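Local coordinates for protein putative ABC transporter subunit, substrate-binding component (Rhodopseudomonas palustris, PDB 4EVQ) that binds 4-hydroxybenzoate and probably delivers it, as the solute-binding component, to an ABC transporter that takes up aromatic compounds derived from lignin, at residues L32-I36 with D287-V291; V182-I186 with E201-L205; L299-V304 with L317-M321. All blocks are in the same frame, centred on the assembly; numbering follows the deposited sequence.

Interaction 1: residues L32-I36 with D287-V291; sequences LGEAI and DVFAV. With PHB (p-hydroxybenzoic acid), chain H.
L32 lies over the ring of F289 in an aliphatic-on-aromatic CH-pi contact, formed where helix 30-46 meets the beginning of helix 288-306 at the wall of the ligand pocket of this periplasmic binding protein. L32 CG sits 3.6 Å from the centroid of the F289 ring, only 5° off the ring normal, and one methyl, CD2, reaches outward over CE1 and CZ. The leucine gets there because CG is anti to its carbonyl carbon (chi1 -76°), which swings the branch across to the ring although CB itself does not face the other helix. The opposite face of the ring carries V288 CG1, and the phenyl group is thus held flat between two aliphatic groups.

The edge of the ring is where the ligand comes in: F289 CZ approaches PHB O4 at 3.4 Å, near the ring plane. L32 CD2 also touches the ligand, at 3.7 Å from PHB C3, and so bridges phenyl ring and substrate. PHB is also hydrogen-bonded to Y161, S92, S215 and G115.

Behind the ring the helices come close through small groups. A35 CB rests 3.8 Å from F289 CB, and A290 CA directs a C-H to A35 O at 3.3 Å. I36 CG1 lies over the backbone carbonyl, 3.4 Å from F289 O. D287 occupies the N-cap position of helix 288-306, its OD1 accepting two weak bonds from F289 N and A290 N, while D243 OD2 takes V288 N.

No hydrogen bond crosses between the segments, so across this interface the F289 ring is probably positioned by apolar packing; the result is an apolar wall whose phenyl edge borders PHB O4 and whose leucine methyl touches the ligand ring at C3.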
ATOM      1  N   LEU A  32       8.012   6.595   0.231  1.00  7.43           N
ATOM      2  CA  LEU A  32       6.628   6.174  -0.043  1.00  7.64           C
ATOM      3  C   LEU A  32       5.716   7.415  -0.022  1.00  8.47           C
ATOM      4  O   LEU A  32       4.844   7.545  -0.864  1.00  9.13           O
ATOM      5  CB  LEU A  32       6.148   5.155   0.998  1.00  7.32           C
ATOM      6  CG  LEU A  32       6.665   3.718   0.868  1.00  8.18           C
ATOM      7  CD1 LEU A  32       8.188   3.610   1.000  1.00 10.07           C
ATOM      8  CD2 LEU A  32       5.978   2.840   1.878  1.00  8.88           C
ATOM      9  N   GLY A  33       5.909   8.314   0.957  1.00  8.44           N
ATOM     10  CA  GLY A  33       5.129   9.558   0.967  1.00  9.33           C
ATOM     11  C   GLY A  33       5.363  10.376  -0.291  1.00  8.54           C
ATOM     12  O   GLY A  33       4.431  10.969  -0.860  1.00  9.97           O
ATOM     13  N   GLU A  34       6.615  10.437  -0.718  1.00  8.19           N
ATOM     14  CA  GLU A  34       6.974  11.105  -1.958  1.00  9.22           C
ATOM     15  C   GLU A  34       6.272  10.469  -3.175  1.00  9.88           C
ATOM     16  O   GLU A  34       5.703  11.171  -4.017  1.00 10.29           O
ATOM     17  CB  GLU A  34       8.483  11.076  -2.183  1.00 10.82           C
ATOM     18  CG  GLU A  34       8.969  11.677  -3.523  1.00 12.50           C
ATOM     19  CD  GLU A  34      10.463  11.539  -3.675  1.00 17.89           C
ATOM     20  OE1 GLU A  34      10.979  10.411  -3.814  1.00 19.61           O
ATOM     21  OE2 GLU A  34      11.132  12.579  -3.637  1.00 22.65           O
ATOM     22  N   ALA A  35       6.330   9.141  -3.296  1.00  9.52           N
ATOM     23  CA  ALA A  35       5.697   8.471  -4.437  1.00  8.74           C
ATOM     24  C   ALA A  35       4.177   8.695  -4.490  1.00  7.88           C
ATOM     25  O   ALA A  35       3.627   8.920  -5.561  1.00  8.40           O
ATOM     26  CB  ALA A  35       6.016   6.983  -4.383  1.00  9.09           C
ATOM     27  N   ILE A  36       3.528   8.603  -3.347  1.00  6.44           N
ATOM     28  CA  ILE A  36       2.070   8.816  -3.288  1.00  6.99           C
ATOM     29  C   ILE A  36       1.739  10.239  -3.691  1.00  8.40           C
ATOM     30  O   ILE A  36       0.784  10.477  -4.448  1.00  9.46           O
ATOM     31  CB  ILE A  36       1.542   8.495  -1.868  1.00  7.65           C
ATOM     32  CG1 ILE A  36       1.666   6.972  -1.601  1.00  8.02           C
ATOM     33  CG2 ILE A  36       0.100   8.963  -1.708  1.00  9.04           C
ATOM     34  CD1 ILE A  36       1.511   6.634  -0.149  1.00  8.52           C
ATOM     35  N   ASP A 287       6.094   3.232  -8.872  1.00  8.13           N
ATOM     36  CA  ASP A 287       5.849   1.978  -8.164  1.00  8.48           C
ATOM     37  C   ASP A 287       4.432   1.948  -7.633  1.00  7.85           C
ATOM     38  O   ASP A 287       3.600   2.833  -7.938  1.00  8.02           O
ATOM     39  CB  ASP A 287       6.905   1.738  -7.087  1.00  9.93           C
ATOM     40  CG  ASP A 287       6.900   2.778  -6.025  1.00 11.46           C
ATOM     41  OD1 ASP A 287       5.962   3.562  -5.912  1.00 11.35           O
ATOM     42  OD2 ASP A 287       7.893   2.854  -5.252  1.00 16.34           O
ATOM     43  N   VAL A 288       4.129   0.928  -6.847  1.00  6.54           N
ATOM     44  CA  VAL A 288       2.748   0.726  -6.373  1.00  5.94           C
ATOM     45  C   VAL A 288       2.258   1.911  -5.580  1.00  6.47           C
ATOM     46  O   VAL A 288       1.056   2.207  -5.604  1.00  6.80           O
ATOM     47  CB  VAL A 288       2.631  -0.603  -5.563  1.00  7.15           C
ATOM     48  CG1 VAL A 288       3.378  -0.542  -4.237  1.00  7.20           C
ATOM     49  CG2 VAL A 288       1.158  -1.016  -5.386  1.00  7.98           C
ATOM     50  N   PHE A 289       3.135   2.591  -4.840  1.00  6.73           N
ATOM     51  CA  PHE A 289       2.732   3.718  -4.023  1.00  6.45           C
ATOM     52  C   PHE A 289       2.294   4.855  -4.897  1.00  6.43           C
ATOM     53  O   PHE A 289       1.253   5.515  -4.624  1.00  7.15           O
ATOM     54  CB  PHE A 289       3.893   4.079  -3.083  1.00  7.54           C
ATOM     55  CG  PHE A 289       4.416   2.884  -2.336  1.00  7.42           C
ATOM     56  CD1 PHE A 289       3.678   2.296  -1.343  1.00  7.85           C
ATOM     57  CD2 PHE A 289       5.666   2.364  -2.620  1.00  6.98           C
ATOM     58  CE1 PHE A 289       4.122   1.156  -0.686  1.00  6.89           C
ATOM     59  CE2 PHE A 289       6.151   1.274  -1.966  1.00  7.57           C
ATOM     60  CZ  PHE A 289       5.387   0.656  -1.012  1.00  7.83           C
ATOM     61  N   ALA A 290       3.026   5.118  -5.977  1.00  7.17           N
ATOM     62  CA  ALA A 290       2.592   6.120  -6.948  1.00  7.93           C
ATOM     63  C   ALA A 290       1.259   5.776  -7.587  1.00  7.37           C
ATOM     64  O   ALA A 290       0.413   6.668  -7.761  1.00  8.04           O
ATOM     65  CB  ALA A 290       3.642   6.307  -8.002  1.00  9.30           C
ATOM     66  N   VAL A 291       1.021   4.507  -7.909  1.00  7.27           N
ATOM     67  CA  VAL A 291      -0.249   4.091  -8.454  1.00  7.48           C
ATOM     68  C   VAL A 291      -1.358   4.367  -7.476  1.00  7.16           C
ATOM     69  O   VAL A 291      -2.456   4.823  -7.866  1.00  8.16           O
ATOM     70  CB  VAL A 291      -0.221   2.596  -8.783  1.00  8.20           C
ATOM     71  CG1 VAL A 291      -1.590   2.076  -9.187  1.00  9.19           C
ATOM     72  CG2 VAL A 291       0.763   2.297  -9.906  1.00  9.11           C
TER
HETATM   73  C1' PHB H 406       1.678  -0.058   6.547  1.00  6.09           C
HETATM   74  O1' PHB H 406       2.150   0.326   7.642  1.00  6.61           O
HETATM   75  O2' PHB H 406       0.422  -0.325   6.388  1.00  7.16           O
HETATM   76  C1  PHB H 406       2.522  -0.225   5.346  1.00  5.93           C
HETATM   77  C2  PHB H 406       3.714   0.493   5.244  1.00  6.44           C
HETATM   78  C3  PHB H 406       4.519   0.327   4.129  1.00  6.91           C
HETATM   79  C4  PHB H 406       4.152  -0.543   3.155  1.00  6.92           C
HETATM   80  C5  PHB H 406       2.964  -1.248   3.223  1.00  6.17           C
HETATM   81  C6  PHB H 406       2.179  -1.079   4.324  1.00  6.48           C
HETATM   82  O4  PHB H 406       4.923  -0.720   2.066  1.00 13.73           O

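Interaction 2: residues V182-I186 with E201-L205; sequences VVKDI and EIASL. With SO4 (sulfate ion), chain E.
K184 and I186 of edge strand 181-188 pack against E201, I202 and L205 of helix 196-205, the helix of a beta-alpha-beta crossover that leads on to strand 209-213, past the intervening strand 153-159. Strand and helix segments run nearly antiparallel, at 173°, with 9.9 Å between their axes. On the buried side, I186 CD1 lies 4.0 Å from I202 CG1. The same methyl meets the end of E201 coming from the opposite direction, 3.7 Å from E201 OE1. E201 reaches this far because its CG is anti to the backbone N (chi1 -171°) and its chain stays extended to the carboxylate.

The other oxygen, OE2, lies beside the methylenes of K184, which cross the glutamate at about a right angle. L205 CD1 supports the lysine from the helix, 3.7 Å from K184 CB. An alanine in place of E201 would probably strip part of the cover from I186 CD1 and remove the carboxylate near the lysine amine, which stands 4.6 Å off (K184 NZ to E201 OE2) without forming an ion pair.

Further out, V155 of the neighbouring strand underlies I186, I202 and L205 together, so the helix sits across two strands. On the far side of the edge strand D185 makes a salt bridge with K172. S204 OG gives a hydrogen bond back to E201 O, which also accepts from L205 N. The lysine chain, bent at chi2 and chi3, ends with K184 NZ donating to O2 of a sulfate ion, probably from the crystallisation liquor, at 3.0 Å.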
ATOM      1  N   VAL A 182       5.103 -22.920   9.664  1.00 14.75           N
ATOM      2  CA  VAL A 182       5.868 -21.698   9.903  1.00 13.78           C
ATOM      3  C   VAL A 182       6.655 -21.996  11.166  1.00 13.74           C
ATOM      4  O   VAL A 182       6.101 -22.121  12.261  1.00 15.77           O
ATOM      5  CB  VAL A 182       4.955 -20.503  10.087  1.00 13.73           C
ATOM      6  CG1 VAL A 182       5.801 -19.263  10.297  1.00 15.49           C
ATOM      7  CG2 VAL A 182       4.068 -20.342   8.854  1.00 15.49           C
ATOM      8  N   VAL A 183       7.970 -22.141  11.016  1.00 12.71           N
ATOM      9  CA  VAL A 183       8.766 -22.614  12.147  1.00 13.52           C
ATOM     10  C   VAL A 183       9.237 -21.523  13.103  1.00 14.00           C
ATOM     11  O   VAL A 183       9.649 -21.816  14.224  1.00 16.13           O
ATOM     12  CB  VAL A 183       9.929 -23.500  11.701  1.00 17.11           C
ATOM     13  CG1 VAL A 183       9.387 -24.738  10.958  1.00 18.57           C
ATOM     14  CG2 VAL A 183      10.949 -22.779  10.888  1.00 17.42           C
ATOM     15  N   LYS A 184       9.155 -20.273  12.653  1.00 11.76           N
ATOM     16  CA  LYS A 184       9.528 -19.148  13.493  1.00 11.42           C
ATOM     17  C   LYS A 184       9.036 -17.867  12.872  1.00 11.07           C
ATOM     18  O   LYS A 184       9.069 -17.723  11.672  1.00 10.91           O
ATOM     19  CB  LYS A 184      11.042 -19.073  13.660  1.00 14.39           C
ATOM     20  CG  LYS A 184      11.528 -18.199  14.806  1.00 14.96           C
ATOM     21  CD  LYS A 184      11.301 -18.828  16.142  1.00 17.13           C
ATOM     22  CE  LYS A 184      12.174 -20.044  16.335  1.00 18.38           C
ATOM     23  NZ  LYS A 184      11.991 -20.658  17.698  1.00 21.12           N
ATOM     24  N   ASP A 185       8.594 -16.943  13.721  1.00 11.12           N
ATOM     25  CA  ASP A 185       8.324 -15.567  13.317  1.00 10.02           C
ATOM     26  C   ASP A 185       9.339 -14.676  14.032  1.00  9.99           C
ATOM     27  O   ASP A 185       9.321 -14.591  15.258  1.00 12.17           O
ATOM     28  CB  ASP A 185       6.907 -15.154  13.692  1.00 11.52           C
ATOM     29  CG  ASP A 185       5.870 -16.043  13.071  1.00 13.10           C
ATOM     30  OD1 ASP A 185       5.771 -16.127  11.854  1.00 13.41           O
ATOM     31  OD2 ASP A 185       5.159 -16.711  13.851  1.00 17.66           O
ATOM     32  N   ILE A 186      10.202 -14.045  13.271  1.00  9.53           N
ATOM     33  CA  ILE A 186      11.215 -13.160  13.821  1.00  9.53           C
ATOM     34  C   ILE A 186      10.733 -11.713  13.596  1.00  9.47           C
ATOM     35  O   ILE A 186      10.256 -11.356  12.504  1.00  8.79           O
ATOM     36  CB  ILE A 186      12.583 -13.369  13.114  1.00  9.53           C
ATOM     37  CG1 ILE A 186      13.047 -14.828  13.225  1.00 11.42           C
ATOM     38  CG2 ILE A 186      13.629 -12.410  13.634  1.00 11.23           C
ATOM     39  CD1 ILE A 186      14.250 -15.181  12.394  1.00 12.54           C
ATOM     40  N   GLU A 201      19.867 -16.579  12.456  1.00 11.23           N
ATOM     41  CA  GLU A 201      18.813 -17.425  12.993  1.00 10.41           C
ATOM     42  C   GLU A 201      18.088 -18.167  11.891  1.00 11.66           C
ATOM     43  O   GLU A 201      17.841 -19.357  11.993  1.00 12.06           O
ATOM     44  CB  GLU A 201      17.819 -16.618  13.857  1.00 11.23           C
ATOM     45  CG  GLU A 201      16.849 -17.521  14.599  1.00 12.29           C
ATOM     46  CD  GLU A 201      15.836 -16.808  15.445  1.00 12.64           C
ATOM     47  OE1 GLU A 201      15.932 -15.578  15.611  1.00 14.63           O
ATOM     48  OE2 GLU A 201      14.947 -17.514  15.988  1.00 14.84           O
ATOM     49  N   ILE A 202      17.741 -17.469  10.818  1.00 11.11           N
ATOM     50  CA  ILE A 202      17.158 -18.119   9.651  1.00 11.71           C
ATOM     51  C   ILE A 202      18.020 -19.271   9.160  1.00 12.14           C
ATOM     52  O   ILE A 202      17.506 -20.359   8.943  1.00 13.10           O
ATOM     53  CB  ILE A 202      16.965 -17.099   8.530  1.00 12.06           C
ATOM     54  CG1 ILE A 202      15.741 -16.219   8.857  1.00 12.98           C
ATOM     55  CG2 ILE A 202      16.729 -17.810   7.159  1.00 13.74           C
ATOM     56  CD1 ILE A 202      15.678 -14.938   8.061  1.00 13.74           C
ATOM     57  N   ALA A 203      19.327 -19.042   8.991  1.00 12.30           N
ATOM     58  CA  ALA A 203      20.192 -20.152   8.546  1.00 12.73           C
ATOM     59  C   ALA A 203      20.072 -21.358   9.478  1.00 13.83           C
ATOM     60  O   ALA A 203      19.969 -22.512   9.040  1.00 15.66           O
ATOM     61  CB  ALA A 203      21.632 -19.675   8.429  1.00 14.05           C
ATOM     62  N   SER A 204      20.082 -21.102  10.770  1.00 13.38           N
ATOM     63  CA  SER A 204      20.087 -22.186  11.750  1.00 13.45           C
ATOM     64  C   SER A 204      18.805 -22.988  11.699  1.00 13.37           C
ATOM     65  O   SER A 204      18.809 -24.170  12.045  1.00 15.59           O
ATOM     66  CB  SER A 204      20.299 -21.653  13.167  1.00 14.30           C
ATOM     67  OG  SER A 204      19.126 -21.060  13.707  1.00 15.45           O
ATOM     68  N   LEU A 205      17.700 -22.357  11.305  1.00 12.97           N
ATOM     69  CA  LEU A 205      16.394 -23.008  11.288  1.00 12.98           C
ATOM     70  C   LEU A 205      16.142 -23.834  10.032  1.00 13.36           C
ATOM     71  O   LEU A 205      15.175 -24.590   9.983  1.00 13.98           O
ATOM     72  CB  LEU A 205      15.275 -21.946  11.407  1.00 11.86           C
ATOM     73  CG  LEU A 205      15.218 -21.293  12.800  1.00 12.69           C
ATOM     74  CD1 LEU A 205      14.462 -19.973  12.745  1.00 14.93           C
ATOM     75  CD2 LEU A 205      14.574 -22.224  13.839  1.00 14.72           C
TER
HETATM   76  S   SO4 E 403      11.549 -18.313  20.532  0.67 29.55           S
HETATM   77  O1  SO4 E 403      11.683 -17.017  21.217  0.67 30.63           O
HETATM   78  O2  SO4 E 403      12.583 -18.346  19.481  0.67 27.95           O
HETATM   79  O3  SO4 E 403      10.211 -18.493  19.982  0.67 30.26           O
HETATM   80  O4  SO4 E 403      11.781 -19.405  21.494  0.67 30.17           O

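Interaction 3: residues L299-V304 with L317-M321; sequences LLDAGV and LNAAM
M321, a selenomethionine, reaches from helix 314-322 across to L299, L300 and G303 of helix 288-306. Its CB touches the tip of L299, 4.0 Å from L299 CD1, where the two side chains cross at about a right angle. The next atom, CG, drops onto the backbone of the other helix: it lies 3.5 Å from L299 O and 3.7 Å from G303 CA. SE continues along that surface, 3.5 Å from L299 O and a little farther from L300 CA, and also brushes L300 CD1. A bend at chi3 (-62°) then turns CE back, to 3.6 Å from L317 CD2 of its own helix.

Here the two helices cross at 130°, their axes 7.7 Å apart, on the lobe built round the six-stranded sheet of the periplasmic-binding fold. F129 and I110 of that sheet lie beneath M321, and L51 with I110 beneath L300. Such a close crossing depends on G303: a beta carbon there would point into the helix 314-322 and collide with M321 CG and L317 CD2. L317 takes up part of the space, its CG 3.7 Å from G303 C. A320 CB approaches the glycine from farther along the same helix, and L317 CD1 reaches V304 CG2 at 4.3 Å.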
ATOM      1  N   LEU A 299     -10.289   8.611  -7.725  1.00 11.34           N
ATOM      2  CA  LEU A 299     -11.445   8.389  -6.885  1.00 10.84           C
ATOM      3  C   LEU A 299     -12.013   9.730  -6.414  1.00 11.99           C
ATOM      4  O   LEU A 299     -13.245   9.947  -6.438  1.00 13.66           O
ATOM      5  CB  LEU A 299     -11.034   7.524  -5.697  1.00 11.75           C
ATOM      6  CG  LEU A 299     -12.169   7.093  -4.780  1.00 12.54           C
ATOM      7  CD1 LEU A 299     -13.210   6.241  -5.530  1.00 13.43           C
ATOM      8  CD2 LEU A 299     -11.648   6.366  -3.544  1.00 13.51           C
ATOM      9  N   LEU A 300     -11.154  10.641  -5.966  1.00 11.50           N
ATOM     10  CA  LEU A 300     -11.609  11.956  -5.577  1.00 12.09           C
ATOM     11  C   LEU A 300     -12.226  12.661  -6.738  1.00 13.51           C
ATOM     12  O   LEU A 300     -13.276  13.326  -6.556  1.00 14.43           O
ATOM     13  CB  LEU A 300     -10.437  12.756  -4.999  1.00 13.27           C
ATOM     14  CG  LEU A 300     -10.819  14.154  -4.472  1.00 15.20           C
ATOM     15  CD1 LEU A 300     -11.937  14.069  -3.445  1.00 16.34           C
ATOM     16  CD2 LEU A 300      -9.605  14.843  -3.875  1.00 15.92           C
ATOM     17  N   ASP A 301     -11.661  12.590  -7.928  1.00 13.91           N
ATOM     18  CA  ASP A 301     -12.249  13.230  -9.097  1.00 15.76           C
ATOM     19  C   ASP A 301     -13.662  12.727  -9.322  1.00 15.69           C
ATOM     20  O   ASP A 301     -14.559  13.526  -9.636  1.00 15.57           O
ATOM     21  CB  ASP A 301     -11.357  12.905 -10.325  1.00 17.00           C
ATOM     22  CG  ASP A 301     -11.485  13.911 -11.474  1.00 22.22           C
ATOM     23  OD1 ASP A 301     -12.045  14.984 -11.313  1.00 23.55           O
ATOM     24  OD2 ASP A 301     -10.910  13.608 -12.540  1.00 24.78           O
ATOM     25  N   ALA A 302     -13.898  11.437  -9.172  1.00 16.64           N
ATOM     26  CA  ALA A 302     -15.218  10.866  -9.364  1.00 17.05           C
ATOM     27  C   ALA A 302     -16.196  11.481  -8.372  1.00 16.65           C
ATOM     28  O   ALA A 302     -17.363  11.822  -8.729  1.00 17.70           O
ATOM     29  CB  ALA A 302     -15.178   9.365  -9.218  1.00 18.01           C
ATOM     30  N   GLY A 303     -15.778  11.615  -7.117  1.00 15.71           N
ATOM     31  CA  GLY A 303     -16.626  12.182  -6.078  1.00 15.60           C
ATOM     32  C   GLY A 303     -16.939  13.642  -6.366  1.00 16.61           C
ATOM     33  O   GLY A 303     -18.118  14.044  -6.366  1.00 17.22           O
ATOM     34  N   VAL A 304     -15.939  14.451  -6.653  1.00 16.34           N
ATOM     35  CA  VAL A 304     -16.132  15.881  -6.871  1.00 18.30           C
ATOM     36  C   VAL A 304     -16.956  16.126  -8.140  1.00 18.77           C
ATOM     37  O   VAL A 304     -17.839  16.993  -8.164  1.00 19.37           O
ATOM     38  CB  VAL A 304     -14.787  16.629  -6.956  1.00 19.63           C
ATOM     39  CG1 VAL A 304     -15.055  18.099  -7.195  1.00 20.28           C
ATOM     40  CG2 VAL A 304     -14.010  16.466  -5.700  1.00 18.93           C
ATOM     41  N   LEU A 317     -20.984  13.262  -2.256  1.00 16.12           N
ATOM     42  CA  LEU A 317     -19.627  13.049  -2.712  1.00 14.48           C
ATOM     43  C   LEU A 317     -19.119  11.659  -2.279  1.00 13.16           C
ATOM     44  O   LEU A 317     -18.628  10.898  -3.107  1.00 13.38           O
ATOM     45  CB  LEU A 317     -18.758  14.162  -2.142  1.00 13.83           C
ATOM     46  CG  LEU A 317     -17.316  14.212  -2.715  1.00 16.11           C
ATOM     47  CD1 LEU A 317     -16.713  15.599  -2.514  1.00 17.41           C
ATOM     48  CD2 LEU A 317     -16.392  13.176  -2.081  1.00 17.28           C
ATOM     49  N   ASN A 318     -19.310  11.304  -1.011  1.00 13.77           N
ATOM     50  CA  ASN A 318     -18.850  10.007  -0.514  1.00 13.01           C
ATOM     51  C   ASN A 318     -19.606   8.871  -1.181  1.00 13.97           C
ATOM     52  O   ASN A 318     -19.023   7.844  -1.513  1.00 13.58           O
ATOM     53  CB  ASN A 318     -18.994   9.951   1.013  1.00 14.27           C
ATOM     54  CG  ASN A 318     -17.987  10.820   1.720  1.00 14.37           C
ATOM     55  OD1 ASN A 318     -16.890  10.965   1.284  1.00 14.91           O
ATOM     56  ND2 ASN A 318     -18.375  11.377   2.834  1.00 17.18           N
ATOM     57  N   ALA A 319     -20.918   9.050  -1.411  1.00 14.37           N
ATOM     58  CA  ALA A 319     -21.677   7.952  -2.024  1.00 15.66           C
ATOM     59  C   ALA A 319     -21.168   7.712  -3.462  1.00 16.73           C
ATOM     60  O   ALA A 319     -21.125   6.589  -3.965  1.00 17.97           O
ATOM     61  CB  ALA A 319     -23.183   8.274  -2.022  1.00 17.61           C
ATOM     62  N   ALA A 320     -20.809   8.789  -4.141  1.00 16.47           N
ATOM     63  CA  ALA A 320     -20.296   8.659  -5.485  1.00 16.38           C
ATOM     64  C   ALA A 320     -18.955   7.933  -5.516  1.00 16.95           C
ATOM     65  O   ALA A 320     -18.705   7.141  -6.422  1.00 17.62           O
ATOM     66  CB  ALA A 320     -20.206  10.012  -6.142  1.00 16.57           C
HETATM   67  N   MSE A 321     -18.098   8.202  -4.536  1.00 15.76           N
HETATM   68  CA  MSE A 321     -16.846   7.477  -4.462  1.00 14.64           C
HETATM   69  C   MSE A 321     -17.096   6.000  -4.194  1.00 15.06           C
HETATM   70  O   MSE A 321     -16.401   5.144  -4.739  1.00 15.48           O
HETATM   71  CB  MSE A 321     -15.968   8.112  -3.398  1.00 13.89           C
HETATM   72  CG  MSE A 321     -15.519   9.490  -3.811  1.00 13.83           C
HETATM   73 SE   MSE A 321     -13.893  10.175  -2.977  0.54 16.83          SE
HETATM   74  CE  MSE A 321     -14.536  10.182  -1.181  1.00 16.85           C
TER

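Helix 288-306 connects two of the three contacts: its first turn supplies part of the pocket wall in interaction 1, and a later part forms the glycine crossing of interaction 3. The centres of these two are 21 Å apart and their nearest atoms about 9 Å, so one helix links the pocket wall to a buried helix crossing farther from the chain's centre. Interaction 2 belongs to the other lobe, with its seven-stranded sheet, and lies about 18 Å from interaction 1 at the nearest atoms. Along the chain it is nested inside the loop that interaction 1 closes. Interactions 2 and 3 lie on opposite sides of the chain's centre, 46 Å between centres; among the three, interaction 1 alone contributes residues to the 4-hydroxybenzoate pocket.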